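Local coordinates for protein myosin-I heavy chain (Dictyostelium discoideum, PDB 5EJY) that is an actin-based class VII motor with ATPase activity that acts in early phagocytosis and adhesion, its tail carrying this MyTH4-FERM region, at residues A[314-328]-A[401-413]. Sequence-based numbering, arbitrary orientation.
Sequences YYHQLFNDLFNSNYC and LEKHPLANCSLVV
A helix of the FERM central lobe packs here, mostly through apolar side chains, on the chain that leads out of the same all-helical lobe into an antiparallel beta-sheet. Residues 314-328 hold the later part of helix 304-322 and the chain after it. Residues 401-413 run from helix 390-402, through two overlapping beta turns, into strand 410-415. Leu401 is a knob in a hole formed by Tyr315, Leu318, Phe319 and Leu322. Leu401 CD2 lies 4.0 Å from Leu322 CD1.

The His404 ring lies between two groups. Leu322 CD2 sits over one face, 3.6 Å from the centroid of the His404 ring, and Pro405 CD covers the opposite face nearer the rim. His404 has its CG anti to the backbone N (chi1 -167°), which turns the ring toward Leu322. In the ring plane, His404 ND1 accepts a nearly straight hydrogen bond from Leu406 N, 3.0 Å long. With an alanine here, Leu322 CD2 is likely to lose its flat partner and Leu406 N its acceptor, which would disturb the first turn. Tyr333 meets the His404 ring edge-to-face.

Further along, Leu411 CD1 stands over the centre of the Tyr327 ring, 3.9 Å from the centroid. Val413 CG2 approaches the same ring obliquely, 3.4 Å from Tyr327 CE1, and also touches Asn326 CB. Water 2 joins Tyr327 OH to Val413 N.

At the other end, one hydroxyl is gripped twice. Tyr314 OH accepts from Asn408 N at 2.7 Å, with an N-H...O angle of 160°. It also donates to water 1, in the plane of the Tyr314 ring, and that water gives its own two hydrogens to Leu406 O and Cys409 O.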
loop_
_atom_site.group_PDB
_atom_site.type_symbol
_atom_site.label_atom_id
_atom_site.label_comp_id
_atom_site.label_asym_id
_atom_site.label_seq_id
_atom_site.Cartn_x
_atom_site.Cartn_y
_atom_site.Cartn_z
ATOM N N TYR A 314 -16.468 6.005 10.459
ATOM C CA TYR A 314 -15.740 7.066 11.150
ATOM C C TYR A 314 -15.946 7.087 12.675
ATOM O O TYR A 314 -14.985 7.278 13.421
ATOM C CB TYR A 314 -16.026 8.447 10.548
ATOM C CG TYR A 314 -15.383 9.542 11.370
ATOM C CD1 TYR A 314 -14.004 9.558 11.572
ATOM C CD2 TYR A 314 -16.147 10.528 11.981
ATOM C CE1 TYR A 314 -13.395 10.545 12.351
ATOM C CE2 TYR A 314 -15.541 11.533 12.759
ATOM C CZ TYR A 314 -14.174 11.533 12.931
ATOM O OH TYR A 314 -13.579 12.520 13.704
ATOM N N TYR A 315 -17.179 6.896 13.143
ATOM C CA TYR A 315 -17.424 6.887 14.589
ATOM C C TYR A 315 -16.561 5.850 15.294
ATOM O O TYR A 315 -16.069 6.095 16.389
ATOM C CB TYR A 315 -18.896 6.624 14.930
ATOM C CG TYR A 315 -19.870 7.605 14.334
ATOM C CD1 TYR A 315 -19.515 8.923 14.113
ATOM C CD2 TYR A 315 -21.154 7.196 13.965
ATOM C CE1 TYR A 315 -20.415 9.819 13.554
ATOM C CE2 TYR A 315 -22.054 8.081 13.415
ATOM C CZ TYR A 315 -21.682 9.389 13.211
ATOM O OH TYR A 315 -22.586 10.268 12.653
ATOM N N HIS A 316 -16.385 4.682 14.681
ATOM C CA HIS A 316 -15.531 3.653 15.276
ATOM C C HIS A 316 -14.094 4.139 15.375
ATOM O O HIS A 316 -13.406 3.885 16.364
ATOM C CB HIS A 316 -15.564 2.363 14.450
ATOM C CG HIS A 316 -16.891 1.675 14.461
ATOM N ND1 HIS A 316 -17.793 1.781 13.426
ATOM C CD2 HIS A 316 -17.470 0.874 15.385
ATOM C CE1 HIS A 316 -18.870 1.072 13.708
ATOM N NE2 HIS A 316 -18.697 0.508 14.889
ATOM N N GLN A 317 -13.645 4.814 14.324
ATOM C CA GLN A 317 -12.287 5.366 14.264
ATOM C C GLN A 317 -12.066 6.433 15.336
ATOM O O GLN A 317 -11.076 6.396 16.060
ATOM C CB GLN A 317 -12.050 5.962 12.878
ATOM C CG GLN A 317 -10.835 6.863 12.741
ATOM C CD GLN A 317 -10.663 7.355 11.312
ATOM O OE1 GLN A 317 -11.030 6.658 10.370
ATOM N NE2 GLN A 317 -10.140 8.566 11.149
ATOM N N LEU A 318 -12.982 7.389 15.411
ATOM C CA LEU A 318 -12.888 8.468 16.396
ATOM C C LEU A 318 -12.941 7.944 17.825
ATOM O O LEU A 318 -12.162 8.369 18.678
ATOM C CB LEU A 318 -13.998 9.483 16.163
ATOM C CG LEU A 318 -14.059 10.690 17.106
ATOM C CD1 LEU A 318 -12.722 11.437 17.161
ATOM C CD2 LEU A 318 -15.164 11.601 16.623
ATOM N N PHE A 319 -13.864 7.025 18.089
ATOM C CA PHE A 319 -13.954 6.389 19.396
ATOM C C PHE A 319 -12.608 5.793 19.770
ATOM O O PHE A 319 -12.103 6.011 20.872
ATOM C CB PHE A 319 -15.012 5.284 19.369
ATOM C CG PHE A 319 -15.184 4.565 20.684
ATOM C CD1 PHE A 319 -16.270 4.846 21.503
ATOM C CD2 PHE A 319 -14.273 3.601 21.089
ATOM C CE1 PHE A 319 -16.441 4.178 22.702
ATOM C CE2 PHE A 319 -14.430 2.932 22.289
ATOM C CZ PHE A 319 -15.516 3.223 23.101
ATOM N N ASN A 320 -12.023 5.030 18.849
ATOM C CA ASN A 320 -10.730 4.408 19.107
ATOM C C ASN A 320 -9.609 5.425 19.300
ATOM O O ASN A 320 -8.731 5.232 20.139
ATOM C CB ASN A 320 -10.366 3.422 17.999
ATOM C CG ASN A 320 -11.282 2.219 17.980
ATOM O OD1 ASN A 320 -11.825 1.828 19.016
ATOM N ND2 ASN A 320 -11.462 1.622 16.803
ATOM N N ASP A 321 -9.638 6.509 18.535
ATOM C CA ASP A 321 -8.627 7.537 18.706
ATOM C C ASP A 321 -8.778 8.222 20.076
ATOM O O ASP A 321 -7.792 8.578 20.704
ATOM C CB ASP A 321 -8.681 8.571 17.584
ATOM C CG ASP A 321 -8.088 8.052 16.273
ATOM O OD1 ASP A 321 -7.313 7.078 16.304
ATOM O OD2 ASP A 321 -8.389 8.633 15.220
ATOM N N LEU A 322 -10.012 8.406 20.532
ATOM C CA LEU A 322 -10.236 9.075 21.818
ATOM C C LEU A 322 -9.899 8.167 22.996
ATOM O O LEU A 322 -9.868 8.612 24.152
ATOM C CB LEU A 322 -11.660 9.642 21.899
ATOM C CG LEU A 322 -11.908 10.723 20.852
ATOM C CD1 LEU A 322 -13.320 11.273 20.918
ATOM C CD2 LEU A 322 -10.880 11.854 21.017
ATOM N N PHE A 323 -9.623 6.898 22.698
ATOM C CA PHE A 323 -9.137 5.941 23.692
ATOM C C PHE A 323 -7.610 5.854 23.638
ATOM O O PHE A 323 -6.991 5.081 24.373
ATOM C CB PHE A 323 -9.757 4.545 23.478
ATOM C CG PHE A 323 -10.988 4.276 24.331
ATOM C CD1 PHE A 323 -11.831 5.307 24.713
ATOM C CD2 PHE A 323 -11.289 2.987 24.753
ATOM C CE1 PHE A 323 -12.952 5.064 25.498
ATOM C CE2 PHE A 323 -12.409 2.734 25.534
ATOM C CZ PHE A 323 -13.241 3.777 25.908
ATOM N N ASN A 324 -7.014 6.658 22.764
ATOM C CA ASN A 324 -5.569 6.698 22.581
ATOM C C ASN A 324 -5.004 7.849 23.418
ATOM O O ASN A 324 -5.379 8.999 23.201
ATOM C CB ASN A 324 -5.272 6.928 21.090
ATOM C CG ASN A 324 -3.784 6.919 20.763
ATOM O OD1 ASN A 324 -2.946 7.267 21.589
ATOM N ND2 ASN A 324 -3.456 6.522 19.541
ATOM N N SER A 325 -4.121 7.552 24.372
ATOM C CA SER A 325 -3.612 8.601 25.267
ATOM C C SER A 325 -2.892 9.745 24.531
ATOM O O SER A 325 -2.809 10.857 25.047
ATOM C CB SER A 325 -2.725 8.021 26.383
ATOM O OG SER A 325 -1.599 7.344 25.855
ATOM N N ASN A 326 -2.390 9.480 23.328
ATOM C CA ASN A 326 -1.748 10.537 22.539
ATOM C C ASN A 326 -2.738 11.595 22.090
ATOM O O ASN A 326 -2.343 12.701 21.724
ATOM C CB ASN A 326 -1.051 9.961 21.299
ATOM C CG ASN A 326 0.226 9.226 21.632
ATOM O OD1 ASN A 326 0.935 9.581 22.573
ATOM N ND2 ASN A 326 0.533 8.196 20.855
ATOM N N TYR A 327 -4.025 11.245 22.095
ATOM C CA TYR A 327 -5.071 12.149 21.628
ATOM C C TYR A 327 -5.996 12.616 22.757
ATOM O O TYR A 327 -6.524 13.723 22.715
ATOM C CB TYR A 327 -5.916 11.460 20.542
ATOM C CG TYR A 327 -5.178 11.179 19.248
ATOM C CD1 TYR A 327 -4.411 12.159 18.633
ATOM C CD2 TYR A 327 -5.261 9.925 18.632
ATOM C CE1 TYR A 327 -3.743 11.905 17.431
ATOM C CE2 TYR A 327 -4.595 9.662 17.439
ATOM C CZ TYR A 327 -3.841 10.655 16.845
ATOM O OH TYR A 327 -3.182 10.399 15.668
ATOM N N CYS A 328 -6.208 11.760 23.750
ATOM C CA CYS A 328 -7.150 12.062 24.828
ATOM C C CYS A 328 -6.704 11.435 26.144
ATOM O O CYS A 328 -6.382 10.246 26.195
ATOM C CB CYS A 328 -8.552 11.560 24.456
ATOM S SG CYS A 328 -9.828 11.816 25.728
ATOM N N LEU A 401 -19.274 11.969 20.894
ATOM C CA LEU A 401 -18.177 11.863 19.937
ATOM C C LEU A 401 -18.143 13.092 19.044
ATOM O O LEU A 401 -17.089 13.701 18.849
ATOM C CB LEU A 401 -18.310 10.585 19.085
ATOM C CG LEU A 401 -18.101 9.240 19.787
ATOM C CD1 LEU A 401 -18.357 8.080 18.822
ATOM C CD2 LEU A 401 -16.694 9.135 20.364
ATOM N N GLU A 402 -19.301 13.464 18.510
ATOM C CA GLU A 402 -19.380 14.554 17.540
ATOM C C GLU A 402 -19.023 15.925 18.125
ATOM O O GLU A 402 -18.673 16.844 17.384
ATOM C CB GLU A 402 -20.772 14.616 16.901
ATOM C CG GLU A 402 -21.029 13.538 15.861
ATOM C CD GLU A 402 -20.115 13.663 14.654
ATOM O OE1 GLU A 402 -19.479 14.727 14.499
ATOM O OE2 GLU A 402 -20.031 12.702 13.859
ATOM N N LYS A 403 -19.118 16.061 19.443
ATOM C CA LYS A 403 -18.851 17.351 20.085
ATOM C C LYS A 403 -17.440 17.456 20.661
ATOM O O LYS A 403 -17.060 18.504 21.195
ATOM C CB LYS A 403 -19.886 17.646 21.179
ATOM C CG LYS A 403 -21.306 17.841 20.663
ATOM C CD LYS A 403 -21.395 18.995 19.672
ATOM C CE LYS A 403 -22.832 19.232 19.216
ATOM N N HIS A 404 -16.663 16.379 20.566
ATOM C CA HIS A 404 -15.267 16.432 21.010
ATOM C C HIS A 404 -14.459 17.333 20.083
ATOM O O HIS A 404 -14.700 17.343 18.878
ATOM C CB HIS A 404 -14.660 15.033 21.049
ATOM C CG HIS A 404 -13.357 14.967 21.779
ATOM N ND1 HIS A 404 -12.166 15.380 21.217
ATOM C CD2 HIS A 404 -13.059 14.552 23.034
ATOM C CE1 HIS A 404 -11.191 15.213 22.094
ATOM N NE2 HIS A 404 -11.706 14.707 23.201
ATOM N N PRO A 405 -13.515 18.123 20.646
ATOM C CA PRO A 405 -12.683 19.029 19.848
ATOM C C PRO A 405 -12.029 18.363 18.630
ATOM O O PRO A 405 -11.830 19.019 17.613
ATOM C CB PRO A 405 -11.590 19.465 20.842
ATOM C CG PRO A 405 -12.237 19.385 22.158
ATOM C CD PRO A 405 -13.206 18.222 22.084
ATOM N N LEU A 406 -11.715 17.077 18.725
ATOM C CA LEU A 406 -10.980 16.396 17.649
ATOM C C LEU A 406 -11.882 15.738 16.601
ATOM O O LEU A 406 -11.389 15.146 15.629
ATOM C CB LEU A 406 -10.019 15.357 18.234
ATOM C CG LEU A 406 -8.898 15.907 19.116
ATOM C CD1 LEU A 406 -7.990 14.791 19.559
ATOM C CD2 LEU A 406 -8.104 16.971 18.367
ATOM N N ALA A 407 -13.194 15.830 16.791
ATOM C CA ALA A 407 -14.128 15.303 15.796
ATOM C C ALA A 407 -13.933 15.977 14.456
ATOM O O ALA A 407 -13.756 17.185 14.384
ATOM C CB ALA A 407 -15.579 15.474 16.265
ATOM N N ASN A 408 -13.974 15.191 13.383
ATOM C CA ASN A 408 -13.916 15.748 12.033
ATOM C C ASN A 408 -12.577 16.403 11.682
ATOM O O ASN A 408 -12.510 17.308 10.854
ATOM C CB ASN A 408 -15.075 16.715 11.820
ATOM C CG ASN A 408 -16.418 16.055 12.064
ATOM O OD1 ASN A 408 -16.699 14.984 11.521
ATOM N ND2 ASN A 408 -17.240 16.667 12.907
ATOM N N CYS A 409 -11.512 15.913 12.306
ATOM C CA CYS A 409 -10.159 16.392 12.032
ATOM C C CYS A 409 -9.242 15.235 11.655
ATOM O O CYS A 409 -9.359 14.150 12.216
ATOM C CB CYS A 409 -9.565 17.045 13.287
ATOM S SG CYS A 409 -10.362 18.576 13.806
ATOM N N SER A 410 -8.299 15.491 10.755
ATOM C CA SER A 410 -7.227 14.540 10.471
ATOM C C SER A 410 -6.171 14.719 11.562
ATOM O O SER A 410 -5.651 15.817 11.743
ATOM C CB SER A 410 -6.610 14.825 9.098
ATOM O OG SER A 410 -7.611 14.992 8.095
ATOM N N LEU A 411 -5.851 13.646 12.273
ATOM C CA LEU A 411 -5.050 13.742 13.486
ATOM C C LEU A 411 -3.618 13.283 13.258
ATOM O O LEU A 411 -3.378 12.272 12.588
ATOM C CB LEU A 411 -5.678 12.903 14.596
ATOM C CG LEU A 411 -7.122 13.248 14.963
ATOM C CD1 LEU A 411 -7.585 12.395 16.126
ATOM C CD2 LEU A 411 -7.246 14.745 15.278
ATOM N N VAL A 412 -2.670 14.024 13.828
ATOM C CA VAL A 412 -1.255 13.684 13.734
ATOM C C VAL A 412 -0.578 13.957 15.078
ATOM O O VAL A 412 -0.635 15.079 15.590
ATOM C CB VAL A 412 -0.536 14.517 12.647
ATOM C CG1 VAL A 412 0.931 14.097 12.533
ATOM C CG2 VAL A 412 -1.244 14.380 11.297
ATOM N N VAL A 413 0.059 12.940 15.644
ATOM C CA VAL A 413 0.783 13.094 16.911
ATOM C C VAL A 413 2.164 13.689 16.640
ATOM O O VAL A 413 2.928 13.159 15.826
ATOM C CB VAL A 413 0.941 11.743 17.640
ATOM C CG1 VAL A 413 1.775 11.901 18.922
ATOM C CG2 VAL A 413 -0.420 11.142 17.952
HETATM O O HOH W 1 -10.887 12.994 14.061
HETATM O O HOH W 2 -0.197 10.371 14.394
#